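Local coordinates for periplasmic binding protein (Veillonella parvula, PDB 4N01) that probably binds a solute, perhaps a metal chelate such as an iron-siderophore, in the periplasm and passes it to a membrane transporter, at residues A[42-47]-A[172-177]; A[265-270]-A[299-304]. All coordinates share one frame; numbering follows the deposited sequence.

Contact 1 (42-47 with 172-177) and contact 2 (265-270 with 299-304) lie on opposite sides of the chain's centre. Their centres are 41 Å apart and their nearest atoms about 22 Å apart, so they do not touch. Contact 1 belongs to the N-terminal lobe and joins an antiparallel hairpin to a helix. Contact 2 belongs to the C-terminal lobe and packs a strand of its parallel sheet against a short helix. The long helix 182-203 connects the two lobes. The centres of contacts 1 and 2 are 20 Å and 22 Å from the chain's centre. As in relatives, the solute probably binds in the cleft between the lobes.

Contact 1 (A[42-47]-A[172-177]); sequences TSVTWS and MIKLGE
Lys174 NZ gives a hydrogen bond of 2.8 Å to the backbone O of Thr45. The angle at this oxygen (C=O...NZ) is 152°, and the ammonium group sits 26° off the carbonyl plane. It is the one hydrogen bond between 42-47 and 172-177. The lysine chain leaves the helix with CG opposite its backbone N, bends at chi2 (67°) and then runs straight to the strand. The bend carries NZ to the strand, although the first bond of the side chain does not aim there.

The end of the lysine chain also packs on the strand. Lys174 CE lies 4.1 Å from CB of Trp46. Val44 CG1 lies 4.1 Å from Lys174 NZ, and the two side chains slide past each other in opposite directions. The second methyl of Val44 takes another partner: CG2 is 3.7 Å from the backbone O of Glu177. Val44 CG1 meets CB of the same glutamate at 4.3 Å. A methionine in place of Lys174 would probably leave the carbonyl of Thr45 without its ammonium partner and the strand without its one hydrogen bond to this helix segment.

Trp46 meets the helix only through CB here. Its indole is held elsewhere: NE1 bonds to O of Ile152, and the ring meets Trp153 edge-to-face. Val44 and Trp46 also pair by backbone hydrogen bonds with Val59 and Phe57 of strand 53-59.

The arrangement is an N-terminal beta hairpin laid against an alpha/beta lobe. It is tied both to the edge strand 151-153 of the parallel sheet and to helix 165-178, which precedes the long interlobe helix of this binding-protein fold.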
loop_
_atom_site.group_PDB
_atom_site.type_symbol
_atom_site.label_atom_id
_atom_site.label_comp_id
_atom_site.label_asym_id
_atom_site.label_seq_id
_atom_site.Cartn_x
_atom_site.Cartn_y
_atom_site.Cartn_z
ATOM N N THR A 42 -14.343 -11.183 25.434
ATOM C CA THR A 42 -14.068 -12.164 24.394
ATOM C C THR A 42 -12.675 -11.958 23.792
ATOM O O THR A 42 -12.063 -10.902 23.966
ATOM C CB THR A 42 -15.133 -12.130 23.279
ATOM O OG1 THR A 42 -16.383 -11.675 23.816
ATOM C CG2 THR A 42 -15.319 -13.515 22.706
ATOM N N SER A 43 -12.165 -12.980 23.115
ATOM C CA SER A 43 -10.878 -12.880 22.449
ATOM C C SER A 43 -11.067 -12.245 21.083
ATOM O O SER A 43 -12.160 -12.281 20.513
ATOM C CB SER A 43 -10.259 -14.268 22.266
ATOM O OG SER A 43 -9.874 -14.830 23.505
ATOM N N VAL A 44 -9.995 -11.665 20.565
ATOM C CA VAL A 44 -9.944 -11.238 19.185
ATOM C C VAL A 44 -9.170 -12.341 18.477
ATOM O O VAL A 44 -8.054 -12.677 18.874
ATOM C CB VAL A 44 -9.239 -9.882 19.052
ATOM C CG1 VAL A 44 -9.087 -9.485 17.582
ATOM C CG2 VAL A 44 -10.030 -8.821 19.815
ATOM N N THR A 45 -9.781 -12.947 17.466
ATOM C CA THR A 45 -9.197 -14.130 16.840
ATOM C C THR A 45 -9.023 -13.954 15.338
ATOM O O THR A 45 -9.759 -13.199 14.690
ATOM C CB THR A 45 -10.054 -15.381 17.097
ATOM O OG1 THR A 45 -11.344 -15.212 16.493
ATOM C CG2 THR A 45 -10.222 -15.623 18.600
ATOM N N TRP A 46 -8.037 -14.649 14.781
ATOM C CA TRP A 46 -7.806 -14.615 13.339
ATOM C C TRP A 46 -6.932 -15.796 12.942
ATOM O O TRP A 46 -6.441 -16.514 13.812
ATOM C CB TRP A 46 -7.170 -13.284 12.905
ATOM C CG TRP A 46 -5.722 -13.100 13.297
ATOM C CD1 TRP A 46 -4.622 -13.330 12.509
ATOM C CD2 TRP A 46 -5.217 -12.623 14.553
ATOM N NE1 TRP A 46 -3.472 -13.036 13.200
ATOM C CE2 TRP A 46 -3.809 -12.594 14.460
ATOM C CE3 TRP A 46 -5.820 -12.212 15.756
ATOM C CZ2 TRP A 46 -2.992 -12.169 15.509
ATOM C CZ3 TRP A 46 -5.008 -11.796 16.810
ATOM C CH2 TRP A 46 -3.607 -11.784 16.679
ATOM N N SER A 47 -6.754 -15.998 11.639
ATOM C CA SER A 47 -5.912 -17.077 11.118
ATOM C C SER A 47 -4.964 -16.558 10.043
ATOM O O SER A 47 -5.299 -15.625 9.308
ATOM C CB SER A 47 -6.774 -18.185 10.485
ATOM O OG SER A 47 -7.615 -18.798 11.444
HETATM N N MSE A 172 -7.925 -2.039 9.179
HETATM C CA MSE A 172 -7.654 -1.039 10.208
HETATM C C MSE A 172 -8.516 -1.292 11.439
HETATM O O MSE A 172 -8.049 -1.165 12.567
HETATM C CB MSE A 172 -7.873 0.377 9.674
HETATM C CG MSE A 172 -6.721 0.867 8.785
HETATM SE SE MSE A 172 -5.102 1.209 9.849
HETATM C CE MSE A 172 -5.479 3.033 10.380
ATOM N N ILE A 173 -9.777 -1.658 11.213
ATOM C CA ILE A 173 -10.676 -1.967 12.322
ATOM C C ILE A 173 -10.181 -3.181 13.107
ATOM O O ILE A 173 -10.148 -3.166 14.345
ATOM C CB ILE A 173 -12.111 -2.228 11.833
ATOM C CG1 ILE A 173 -12.653 -0.990 11.110
ATOM C CG2 ILE A 173 -13.018 -2.586 13.000
ATOM C CD1 ILE A 173 -12.882 0.196 12.028
ATOM N N LYS A 174 -9.788 -4.224 12.380
ATOM C CA LYS A 174 -9.268 -5.448 12.996
ATOM C C LYS A 174 -7.998 -5.173 13.797
ATOM O O LYS A 174 -7.831 -5.667 14.920
ATOM C CB LYS A 174 -8.966 -6.491 11.912
ATOM C CG LYS A 174 -8.632 -7.876 12.455
ATOM C CD LYS A 174 -9.844 -8.527 13.133
ATOM C CE LYS A 174 -9.550 -9.983 13.444
ATOM N NZ LYS A 174 -10.719 -10.658 14.057
ATOM N N LEU A 175 -7.093 -4.400 13.211
ATOM C CA LEU A 175 -5.860 -4.021 13.910
ATOM C C LEU A 175 -6.217 -3.274 15.185
ATOM O O LEU A 175 -5.657 -3.543 16.260
ATOM C CB LEU A 175 -4.971 -3.155 13.008
ATOM C CG LEU A 175 -3.629 -2.665 13.566
ATOM C CD1 LEU A 175 -2.748 -3.817 14.020
ATOM C CD2 LEU A 175 -2.908 -1.847 12.503
ATOM N N GLY A 176 -7.172 -2.353 15.064
ATOM C CA GLY A 176 -7.703 -1.641 16.214
ATOM C C GLY A 176 -8.238 -2.584 17.278
ATOM O O GLY A 176 -7.935 -2.417 18.458
ATOM N N GLU A 177 -9.033 -3.576 16.873
ATOM C CA GLU A 177 -9.574 -4.535 17.835
ATOM C C GLU A 177 -8.454 -5.307 18.542
ATOM O O GLU A 177 -8.497 -5.500 19.757
ATOM C CB GLU A 177 -10.547 -5.495 17.143
ATOM C CG GLU A 177 -11.827 -4.810 16.667
ATOM C CD GLU A 177 -12.701 -5.696 15.790
ATOM O OE1 GLU A 177 -12.164 -6.608 15.114
ATOM O OE2 GLU A 177 -13.933 -5.470 15.760
#

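Contact 2 (A[265-270]-A[299-304]); sequences DYIIIA and TAVKEG
Ala300 and Asp265 bury the most surface here, and Ile267 comes next. The CB of Ala300 presses on the backbone of the strand entry, 3.3 Å from O of Asp265. The CA of Ala300 approaches the same oxygen at 3.3 Å in a CA-H...O contact, with a bent angle of 123° at the hydrogen. This carbonyl oxygen is buried and has no hydrogen-bond partner in the model, and the bent C-H contact can be at most a weak compensation.

Ile267 points at the helix. Its CG1 lies 3.7 Å from Ala300 CB, and CD1 reaches on to CG2 of Val301 at 4.0 Å. With CG1 set opposite the carbonyl carbon (chi1 -69°), the ethyl branch does the touching. Ile289 of helix 280-290 packs on Val301 as well.

The side chain of Asp265 starts away from the helix segment and lies alongside that of Thr299, pointing the same way. Asp265 OD1 is 4.1 Å from Thr299 CG2. A water bridges two carboxylates: it donates to Glu303 OE1 at 2.8 Å and only weakly to Asp265 OD1. It lies between two acidic groups and may ease their repulsion. Asp265 OD2 is bonded to N of Arg210 on the neighbouring strand 209-214.

Strand and helix axes are nearly perpendicular, at 86°. Gly304, with positive phi, closes the helix in a Schellman motif. Both helices 280-290 and 299-303 lie in the connection between the adjacent parallel strands 266-270 and 306-309, a beta-alpha-beta crossover of the C-terminal lobe.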
loop_
_atom_site.group_PDB
_atom_site.type_symbol
_atom_site.label_atom_id
_atom_site.label_comp_id
_atom_site.label_asym_id
_atom_site.label_seq_id
_atom_site.Cartn_x
_atom_site.Cartn_y
_atom_site.Cartn_z
ATOM N N ASP A 265 -5.394 7.684 -21.195
ATOM C CA ASP A 265 -5.471 9.147 -21.070
ATOM C C ASP A 265 -4.369 9.705 -20.167
ATOM O O ASP A 265 -3.861 10.805 -20.404
ATOM C CB ASP A 265 -6.835 9.538 -20.474
ATOM C CG ASP A 265 -7.990 9.179 -21.389
ATOM O OD1 ASP A 265 -7.944 9.582 -22.565
ATOM O OD2 ASP A 265 -8.934 8.478 -20.942
ATOM N N TYR A 266 -4.023 8.958 -19.119
ATOM C CA TYR A 266 -3.006 9.399 -18.152
ATOM C C TYR A 266 -2.038 8.271 -17.873
ATOM O O TYR A 266 -2.419 7.103 -17.887
ATOM C CB TYR A 266 -3.648 9.872 -16.826
ATOM C CG TYR A 266 -4.465 11.120 -17.008
ATOM C CD1 TYR A 266 -3.947 12.369 -16.694
ATOM C CD2 TYR A 266 -5.739 11.055 -17.546
ATOM C CE1 TYR A 266 -4.687 13.525 -16.898
ATOM C CE2 TYR A 266 -6.484 12.196 -17.765
ATOM C CZ TYR A 266 -5.952 13.428 -17.441
ATOM O OH TYR A 266 -6.696 14.553 -17.670
ATOM N N ILE A 267 -0.783 8.619 -17.629
ATOM C CA ILE A 267 0.192 7.648 -17.164
ATOM C C ILE A 267 0.632 8.022 -15.750
ATOM O O ILE A 267 1.162 9.111 -15.508
ATOM C CB ILE A 267 1.428 7.574 -18.103
ATOM C CG1 ILE A 267 1.030 6.957 -19.450
ATOM C CG2 ILE A 267 2.532 6.741 -17.452
ATOM C CD1 ILE A 267 2.061 7.190 -20.547
ATOM N N ILE A 268 0.385 7.123 -14.802
ATOM C CA ILE A 268 0.713 7.380 -13.415
ATOM C C ILE A 268 2.038 6.700 -13.130
ATOM O O ILE A 268 2.182 5.495 -13.324
ATOM C CB ILE A 268 -0.383 6.807 -12.483
ATOM C CG1 ILE A 268 -1.717 7.524 -12.730
ATOM C CG2 ILE A 268 0.025 6.940 -11.024
ATOM C CD1 ILE A 268 -2.946 6.781 -12.133
ATOM N N ILE A 269 3.004 7.474 -12.654
ATOM C CA ILE A 269 4.377 7.013 -12.558
ATOM C C ILE A 269 4.808 6.948 -11.100
ATOM O O ILE A 269 4.725 7.946 -10.376
ATOM C CB ILE A 269 5.318 7.996 -13.288
ATOM C CG1 ILE A 269 5.041 7.971 -14.803
ATOM C CG2 ILE A 269 6.789 7.695 -12.958
ATOM C CD1 ILE A 269 5.842 9.018 -15.577
ATOM N N ALA A 270 5.282 5.784 -10.670
ATOM C CA ALA A 270 5.783 5.641 -9.305
ATOM C C ALA A 270 7.176 6.260 -9.174
ATOM O O ALA A 270 8.102 5.913 -9.911
ATOM C CB ALA A 270 5.808 4.167 -8.886
ATOM N N THR A 299 -2.282 8.815 -26.256
ATOM C CA THR A 299 -2.907 10.067 -25.815
ATOM C C THR A 299 -2.193 10.728 -24.629
ATOM O O THR A 299 -1.856 11.908 -24.692
ATOM C CB THR A 299 -4.382 9.838 -25.452
ATOM O OG1 THR A 299 -5.087 9.447 -26.633
ATOM C CG2 THR A 299 -4.999 11.110 -24.905
ATOM N N ALA A 300 -1.962 9.968 -23.561
ATOM C CA ALA A 300 -1.229 10.482 -22.406
ATOM C C ALA A 300 0.122 11.096 -22.789
ATOM O O ALA A 300 0.524 12.133 -22.251
ATOM C CB ALA A 300 -1.040 9.372 -21.364
ATOM N N VAL A 301 0.828 10.463 -23.716
ATOM C CA VAL A 301 2.130 10.971 -24.117
ATOM C C VAL A 301 1.997 12.263 -24.916
ATOM O O VAL A 301 2.707 13.239 -24.649
ATOM C CB VAL A 301 2.911 9.911 -24.934
ATOM C CG1 VAL A 301 4.237 10.481 -25.414
ATOM C CG2 VAL A 301 3.147 8.662 -24.082
ATOM N N LYS A 302 1.080 12.280 -25.881
ATOM C CA LYS A 302 0.890 13.457 -26.722
ATOM C C LYS A 302 0.445 14.651 -25.898
ATOM O O LYS A 302 0.836 15.776 -26.180
ATOM C CB LYS A 302 -0.158 13.197 -27.815
ATOM C CG LYS A 302 0.282 12.226 -28.903
ATOM C CD LYS A 302 -0.720 12.183 -30.064
ATOM C CE LYS A 302 -2.025 11.513 -29.662
ATOM N NZ LYS A 302 -2.915 11.295 -30.845
ATOM N N GLU A 303 -0.389 14.406 -24.891
ATOM C CA GLU A 303 -0.956 15.497 -24.090
ATOM C C GLU A 303 -0.145 15.808 -22.831
ATOM O O GLU A 303 -0.473 16.732 -22.092
ATOM C CB GLU A 303 -2.425 15.192 -23.724
ATOM C CG GLU A 303 -3.322 15.169 -24.961
ATOM C CD GLU A 303 -4.748 14.748 -24.669
ATOM O OE1 GLU A 303 -5.041 14.346 -23.517
ATOM O OE2 GLU A 303 -5.585 14.821 -25.599
ATOM N N GLY A 304 0.907 15.034 -22.591
ATOM C CA GLY A 304 1.768 15.258 -21.436
ATOM C C GLY A 304 1.064 14.983 -20.122
ATOM O O GLY A 304 1.288 15.656 -19.118
HETATM O O HOH W 1 -6.876 12.756 -22.149
#